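Local coordinates for protein carboxylesterase (Ferroplasma acidiphilum, PDB 3WJ2) that probably hydrolyses carboxylic esters as an acid-adapted carboxylesterase of the alpha/beta-hydrolase fold, at residues B[81-86]-B[93-98]; B[129-134]-B[166-171]. All coordinates share one frame; numbering follows the deposited sequence.

Interaction 1 of 2, residues B[81-86]-B[93-98]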
loop_
_atom_site.group_PDB
_atom_site.type_symbol
_atom_site.label_atom_id
_atom_site.label_comp_id
_atom_site.label_asym_id
_atom_site.label_seq_id
_atom_site.Cartn_x
_atom_site.Cartn_y
_atom_site.Cartn_z
ATOM N N TYR B 81 -2.541 -19.589 -26.917
ATOM C CA TYR B 81 -2.417 -19.590 -25.437
ATOM C C TYR B 81 -1.120 -20.234 -25.083
ATOM O O TYR B 81 -0.809 -21.387 -25.486
ATOM C CB TYR B 81 -3.601 -20.368 -24.784
ATOM C CG TYR B 81 -3.621 -20.002 -23.314
ATOM C CD1 TYR B 81 -4.341 -18.845 -22.932
ATOM C CD2 TYR B 81 -2.882 -20.752 -22.400
ATOM C CE1 TYR B 81 -4.340 -18.445 -21.578
ATOM C CE2 TYR B 81 -2.831 -20.294 -21.018
ATOM C CZ TYR B 81 -3.535 -19.136 -20.685
ATOM O OH TYR B 81 -3.469 -18.684 -19.381
ATOM N N TYR B 82 -0.316 -19.561 -24.261
ATOM C CA TYR B 82 0.934 -20.115 -23.781
ATOM C C TYR B 82 0.862 -20.334 -22.280
ATOM O O TYR B 82 0.702 -19.439 -21.446
ATOM C CB TYR B 82 2.180 -19.158 -24.085
ATOM C CG TYR B 82 2.237 -18.833 -25.587
ATOM C CD1 TYR B 82 2.893 -19.654 -26.435
ATOM C CD2 TYR B 82 1.522 -17.684 -26.111
ATOM C CE1 TYR B 82 2.847 -19.448 -27.823
ATOM C CE2 TYR B 82 1.515 -17.464 -27.486
ATOM C CZ TYR B 82 2.231 -18.324 -28.300
ATOM O OH TYR B 82 2.209 -18.187 -29.676
ATOM N N HIS B 83 0.925 -21.622 -21.890
ATOM C CA HIS B 83 0.633 -21.950 -20.471
ATOM C C HIS B 83 1.727 -21.442 -19.538
ATOM O O HIS B 83 2.876 -21.091 -19.952
ATOM C CB HIS B 83 0.645 -23.542 -20.342
ATOM C CG HIS B 83 1.986 -24.198 -20.577
ATOM N ND1 HIS B 83 2.949 -24.352 -19.597
ATOM C CD2 HIS B 83 2.488 -24.779 -21.683
ATOM C CE1 HIS B 83 3.993 -24.951 -20.129
ATOM N NE2 HIS B 83 3.732 -25.208 -21.395
ATOM N N GLY B 84 1.394 -21.373 -18.272
ATOM C CA GLY B 84 2.355 -21.040 -17.171
ATOM C C GLY B 84 3.136 -22.222 -16.629
ATOM O O GLY B 84 2.985 -23.340 -17.152
ATOM N N GLY B 85 3.831 -22.015 -15.540
ATOM C CA GLY B 85 4.777 -23.083 -15.046
ATOM C C GLY B 85 6.268 -22.699 -14.883
ATOM O O GLY B 85 7.158 -23.540 -14.899
ATOM N N GLY B 86 6.468 -21.355 -14.712
ATOM C CA GLY B 86 7.835 -20.941 -14.381
ATOM C C GLY B 86 8.868 -21.156 -15.451
ATOM O O GLY B 86 10.036 -21.074 -15.171
ATOM N N GLU B 93 -1.562 -31.206 -21.436
ATOM C CA GLU B 93 -2.444 -32.011 -20.631
ATOM C C GLU B 93 -2.733 -31.371 -19.305
ATOM O O GLU B 93 -3.927 -31.398 -18.934
ATOM C CB GLU B 93 -1.905 -33.452 -20.383
ATOM C CG GLU B 93 -1.683 -34.252 -21.721
ATOM C CD GLU B 93 -2.897 -34.368 -22.648
ATOM O OE1 GLU B 93 -4.062 -34.220 -22.238
ATOM O OE2 GLU B 93 -2.648 -34.538 -23.868
ATOM N N THR B 94 -1.736 -30.712 -18.666
ATOM C CA THR B 94 -2.071 -30.184 -17.340
ATOM C C THR B 94 -2.991 -28.930 -17.474
ATOM O O THR B 94 -3.706 -28.558 -16.527
ATOM C CB THR B 94 -0.897 -29.858 -16.490
ATOM O OG1 THR B 94 -0.129 -28.766 -17.082
ATOM C CG2 THR B 94 0.087 -31.008 -16.370
ATOM N N TYR B 95 -2.900 -28.265 -18.649
ATOM C CA TYR B 95 -3.745 -27.128 -18.913
ATOM C C TYR B 95 -5.040 -27.484 -19.586
ATOM O O TYR B 95 -5.774 -26.585 -19.882
ATOM C CB TYR B 95 -2.917 -26.028 -19.798
ATOM C CG TYR B 95 -2.160 -25.129 -18.792
ATOM C CD1 TYR B 95 -1.103 -25.618 -18.061
ATOM C CD2 TYR B 95 -2.571 -23.767 -18.639
ATOM C CE1 TYR B 95 -0.407 -24.761 -17.071
ATOM C CE2 TYR B 95 -1.875 -22.992 -17.722
ATOM C CZ TYR B 95 -0.879 -23.471 -16.948
ATOM O OH TYR B 95 -0.248 -22.677 -16.029
ATOM N N ASP B 96 -5.331 -28.760 -19.863
ATOM C CA ASP B 96 -6.437 -28.989 -20.716
ATOM C C ASP B 96 -7.818 -28.574 -20.119
ATOM O O ASP B 96 -8.671 -28.014 -20.832
ATOM C CB ASP B 96 -6.384 -30.542 -20.989
ATOM C CG ASP B 96 -7.378 -30.972 -22.089
ATOM O OD1 ASP B 96 -7.154 -30.732 -23.308
ATOM O OD2 ASP B 96 -8.464 -31.475 -21.640
ATOM N N ASN B 97 -8.047 -28.810 -18.822
ATOM C CA ASN B 97 -9.329 -28.434 -18.202
ATOM C C ASN B 97 -9.479 -26.855 -18.345
ATOM O O ASN B 97 -10.539 -26.404 -18.755
ATOM C CB ASN B 97 -9.424 -28.762 -16.725
ATOM C CG ASN B 97 -9.815 -30.240 -16.483
ATOM O OD1 ASN B 97 -9.722 -31.069 -17.421
ATOM N ND2 ASN B 97 -10.224 -30.545 -15.286
ATOM N N TYR B 98 -8.373 -26.148 -18.090
ATOM C CA TYR B 98 -8.442 -24.691 -18.128
ATOM C C TYR B 98 -8.663 -24.150 -19.564
ATOM O O TYR B 98 -9.495 -23.289 -19.815
ATOM C CB TYR B 98 -7.152 -24.169 -17.540
ATOM C CG TYR B 98 -6.956 -22.643 -17.696
ATOM C CD1 TYR B 98 -7.530 -21.761 -16.788
ATOM C CD2 TYR B 98 -6.008 -22.265 -18.610
ATOM C CE1 TYR B 98 -7.305 -20.343 -16.998
ATOM C CE2 TYR B 98 -5.761 -20.934 -18.786
ATOM C CZ TYR B 98 -6.349 -20.065 -17.952
ATOM O OH TYR B 98 -6.089 -18.692 -18.022
#
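Tyr98 OH donates a hydrogen bond to Tyr81 OH over 3.0 Å. The acceptor oxygen is also bonded to Asp155 OD1, while the other carboxylate oxygen, OD2, is hydrogen-bonded to Tyr95 OH. Gly84 N reaches back to Tyr95 OH in a weak, bent bond (3.1 Å, 124° at the hydrogen). His83 ND1 donates almost straight to Gly84 O at 2.6 Å, with the oxygen in the plane of the imidazole, which would help to fix the rotation of that ring. These residues join the end of strand 78-82 and the following HGGG sequence, the oxyanion-hole motif in hormone-sensitive-lipase-like esterases, to the start of helix 96-106 in a beta-alpha-beta unit. His83 CB lies squarely over the Tyr95 ring in a CH-pi contact, 3.4 Å from its centroid. Replacing Tyr95 by an alanine would probably leave this methylene without its aromatic platform and Asp155 OD2 without this hydroxyl partner. On helix 96-106, Tyr98 turns its edge to the face of Tyr81 in an offset edge-to-face pair, planes at 66°, with Tyr98 CE2 3.4 Å from Tyr81 CZ. Tyr81 swings its ring here with CG opposite the backbone N (chi1 -164°), bringing Tyr81 CE2 within 4.2 Å of Tyr95 CD2.

Interaction 2 of 2, residues B[129-134]-B[166-171]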
loop_
_atom_site.group_PDB
_atom_site.type_symbol
_atom_site.label_atom_id
_atom_site.label_comp_id
_atom_site.label_asym_id
_atom_site.label_seq_id
_atom_site.Cartn_x
_atom_site.Cartn_y
_atom_site.Cartn_z
ATOM N N ASP B 129 9.984 -19.795 -29.449
ATOM C CA ASP B 129 8.863 -20.655 -29.730
ATOM C C ASP B 129 7.541 -19.862 -29.774
ATOM O O ASP B 129 6.660 -20.099 -30.628
ATOM C CB ASP B 129 8.785 -21.770 -28.707
ATOM C CG ASP B 129 9.895 -22.742 -28.812
ATOM O OD1 ASP B 129 10.670 -22.726 -29.811
ATOM O OD2 ASP B 129 10.062 -23.563 -27.882
ATOM N N ALA B 130 7.338 -18.984 -28.818
ATOM C CA ALA B 130 6.138 -18.135 -28.752
ATOM C C ALA B 130 6.049 -17.196 -29.975
ATOM O O ALA B 130 5.040 -17.177 -30.693
ATOM C CB ALA B 130 6.084 -17.392 -27.345
ATOM N N TYR B 131 7.150 -16.465 -30.267
ATOM C CA TYR B 131 7.135 -15.557 -31.395
ATOM C C TYR B 131 7.016 -16.254 -32.718
ATOM O O TYR B 131 6.152 -15.872 -33.560
ATOM C CB TYR B 131 8.437 -14.803 -31.364
ATOM C CG TYR B 131 8.623 -13.826 -32.544
ATOM C CD1 TYR B 131 8.111 -12.536 -32.472
ATOM C CD2 TYR B 131 9.361 -14.214 -33.696
ATOM C CE1 TYR B 131 8.321 -11.606 -33.514
ATOM C CE2 TYR B 131 9.596 -13.264 -34.757
ATOM C CZ TYR B 131 9.053 -11.997 -34.630
ATOM O OH TYR B 131 9.240 -11.018 -35.626
ATOM N N ASP B 132 7.795 -17.325 -32.866
ATOM C CA ASP B 132 7.736 -18.091 -34.125
ATOM C C ASP B 132 6.397 -18.792 -34.295
ATOM O O ASP B 132 5.886 -18.823 -35.451
ATOM C CB ASP B 132 8.892 -19.087 -34.210
ATOM C CG ASP B 132 10.236 -18.401 -34.398
ATOM O OD1 ASP B 132 10.363 -17.203 -34.843
ATOM O OD2 ASP B 132 11.239 -19.095 -34.146
ATOM N N SER B 133 5.769 -19.312 -33.199
ATOM C CA SER B 133 4.502 -20.003 -33.404
ATOM C C SER B 133 3.405 -19.027 -33.814
ATOM O O SER B 133 2.512 -19.362 -34.571
ATOM C CB SER B 133 4.057 -20.911 -32.201
ATOM O OG SER B 133 3.921 -20.087 -31.027
ATOM N N PHE B 134 3.433 -17.758 -33.253
ATOM C CA PHE B 134 2.462 -16.769 -33.618
ATOM C C PHE B 134 2.584 -16.513 -35.132
ATOM O O PHE B 134 1.569 -16.509 -35.809
ATOM C CB PHE B 134 2.670 -15.468 -32.770
ATOM C CG PHE B 134 1.907 -14.307 -33.374
ATOM C CD1 PHE B 134 0.505 -14.310 -33.370
ATOM C CD2 PHE B 134 2.598 -13.303 -34.099
ATOM C CE1 PHE B 134 -0.239 -13.277 -34.019
ATOM C CE2 PHE B 134 1.829 -12.302 -34.747
ATOM C CZ PHE B 134 0.447 -12.330 -34.729
ATOM N N CYS B 166 5.007 -9.664 -28.335
ATOM C CA CYS B 166 4.389 -8.435 -28.883
ATOM C C CYS B 166 5.455 -7.381 -29.030
ATOM O O CYS B 166 5.484 -6.706 -30.073
ATOM C CB CYS B 166 3.285 -7.910 -28.012
ATOM S SG CYS B 166 1.830 -9.065 -28.108
ATOM N N LEU B 167 6.335 -7.277 -28.057
ATOM C CA LEU B 167 7.417 -6.263 -28.135
ATOM C C LEU B 167 8.293 -6.559 -29.354
ATOM O O LEU B 167 8.711 -5.642 -30.089
ATOM C CB LEU B 167 8.336 -6.372 -26.912
ATOM C CG LEU B 167 7.813 -5.630 -25.721
ATOM C CD1 LEU B 167 8.673 -5.936 -24.529
ATOM C CD2 LEU B 167 7.903 -3.983 -25.966
ATOM N N LYS B 168 8.613 -7.827 -29.609
ATOM C CA LYS B 168 9.488 -8.117 -30.784
ATOM C C LYS B 168 8.746 -7.871 -32.113
ATOM O O LYS B 168 9.367 -7.388 -33.132
ATOM C CB LYS B 168 10.006 -9.579 -30.694
ATOM C CG LYS B 168 10.952 -9.878 -31.900
ATOM C CD LYS B 168 11.695 -11.196 -31.804
ATOM C CE LYS B 168 12.295 -11.509 -33.261
ATOM N NZ LYS B 168 13.234 -12.725 -32.958
ATOM N N CYS B 169 7.455 -8.180 -32.208
ATOM C CA CYS B 169 6.631 -7.834 -33.400
ATOM C C CYS B 169 6.706 -6.341 -33.600
ATOM O O CYS B 169 6.954 -5.915 -34.771
ATOM C CB CYS B 169 5.134 -8.232 -33.233
ATOM S SG CYS B 169 4.885 -10.033 -33.190
ATOM N N ARG B 170 6.661 -5.595 -32.513
ATOM C CA ARG B 170 6.622 -4.106 -32.658
ATOM C C ARG B 170 7.979 -3.682 -33.170
ATOM O O ARG B 170 8.067 -2.860 -34.199
ATOM C CB ARG B 170 6.227 -3.519 -31.281
ATOM C CG ARG B 170 5.876 -1.977 -31.264
ATOM C CD ARG B 170 7.143 -1.153 -31.363
ATOM N NE ARG B 170 8.216 -1.498 -30.400
ATOM C CZ ARG B 170 8.199 -1.232 -29.089
ATOM N NH1 ARG B 170 7.148 -0.582 -28.560
ATOM N NH2 ARG B 170 9.223 -1.586 -28.325
ATOM N N ASP B 171 9.018 -4.212 -32.546
ATOM C CA ASP B 171 10.406 -3.804 -32.921
ATOM C C ASP B 171 10.705 -4.134 -34.361
ATOM O O ASP B 171 11.358 -3.291 -35.068
ATOM C CB ASP B 171 11.390 -4.487 -32.009
ATOM C CG ASP B 171 11.305 -3.997 -30.585
ATOM O OD1 ASP B 171 10.783 -2.881 -30.343
ATOM O OD2 ASP B 171 11.866 -4.658 -29.681
HETATM O O HOH W 1 10.378 -8.729 -35.338
#
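Lys168 lays its aliphatic chain across one face of the Tyr131 ring, where helices 125-139 and 157-172 of the alpha/beta-hydrolase fold pack together; the short segments cross at -61° with their axes 10.3 Å apart. Lys168 CG comes within 3.5 Å of Tyr131 CE1. Farther out, Lys168 CE sits above the ring as a CH-pi donor, 3.7 Å from the centroid and displaced toward the rim. The ammonium extends the same run: Lys168 NZ is 4.4 Å from the Tyr131 centroid, a cation-pi contact. This reach follows from a fully extended side chain, with Lys168 CG anti to the backbone N (chi1 -178°) and every later torsion near 180°, so that the chain passes over the phenol at about a right angle. At the ring edge, Cys169 N lies near the plane, and Cys169 SG meets Tyr131 CE1 at 3.8 Å. The same sulfur approaches Phe134 CD2 at 4.1 Å, making oblique sulfur-aromatic contacts with two rings one helical turn apart. Phe134 continues inward onto Leu80 and Val152 of the central sheet, while Leu165 and the edge-to-face ring of His135 also pack on Tyr131. The phenol is held at its outer end by a water, which lies 2.6 Å from Tyr131 OH and donates to Lys168 O at 2.8 Å.

Strand 78-82 is the bridge between the two contacts, whose centres lie about 19 Å apart. Its neighbouring residues face different ways: Tyr81 belongs to the tyrosine cluster of interaction 1, whereas Tyr82 points away from residues 93-98 and meets helix 125-139. There Tyr82 OH lies 2.9 Å from Ser133 OG and 3.2 Å from Ala130 O, both probable hydrogen bonds to a segment of interaction 2. Interaction 1 is the more central, and Asp155, the aspartate met by interaction 1, falls within the GDSAG sequence, consistent with a nucleophile elbow around Ser156. Helix 157-172 follows that turn and carries residues 166-171 out to interaction 2, about 15 Å from the chain centre.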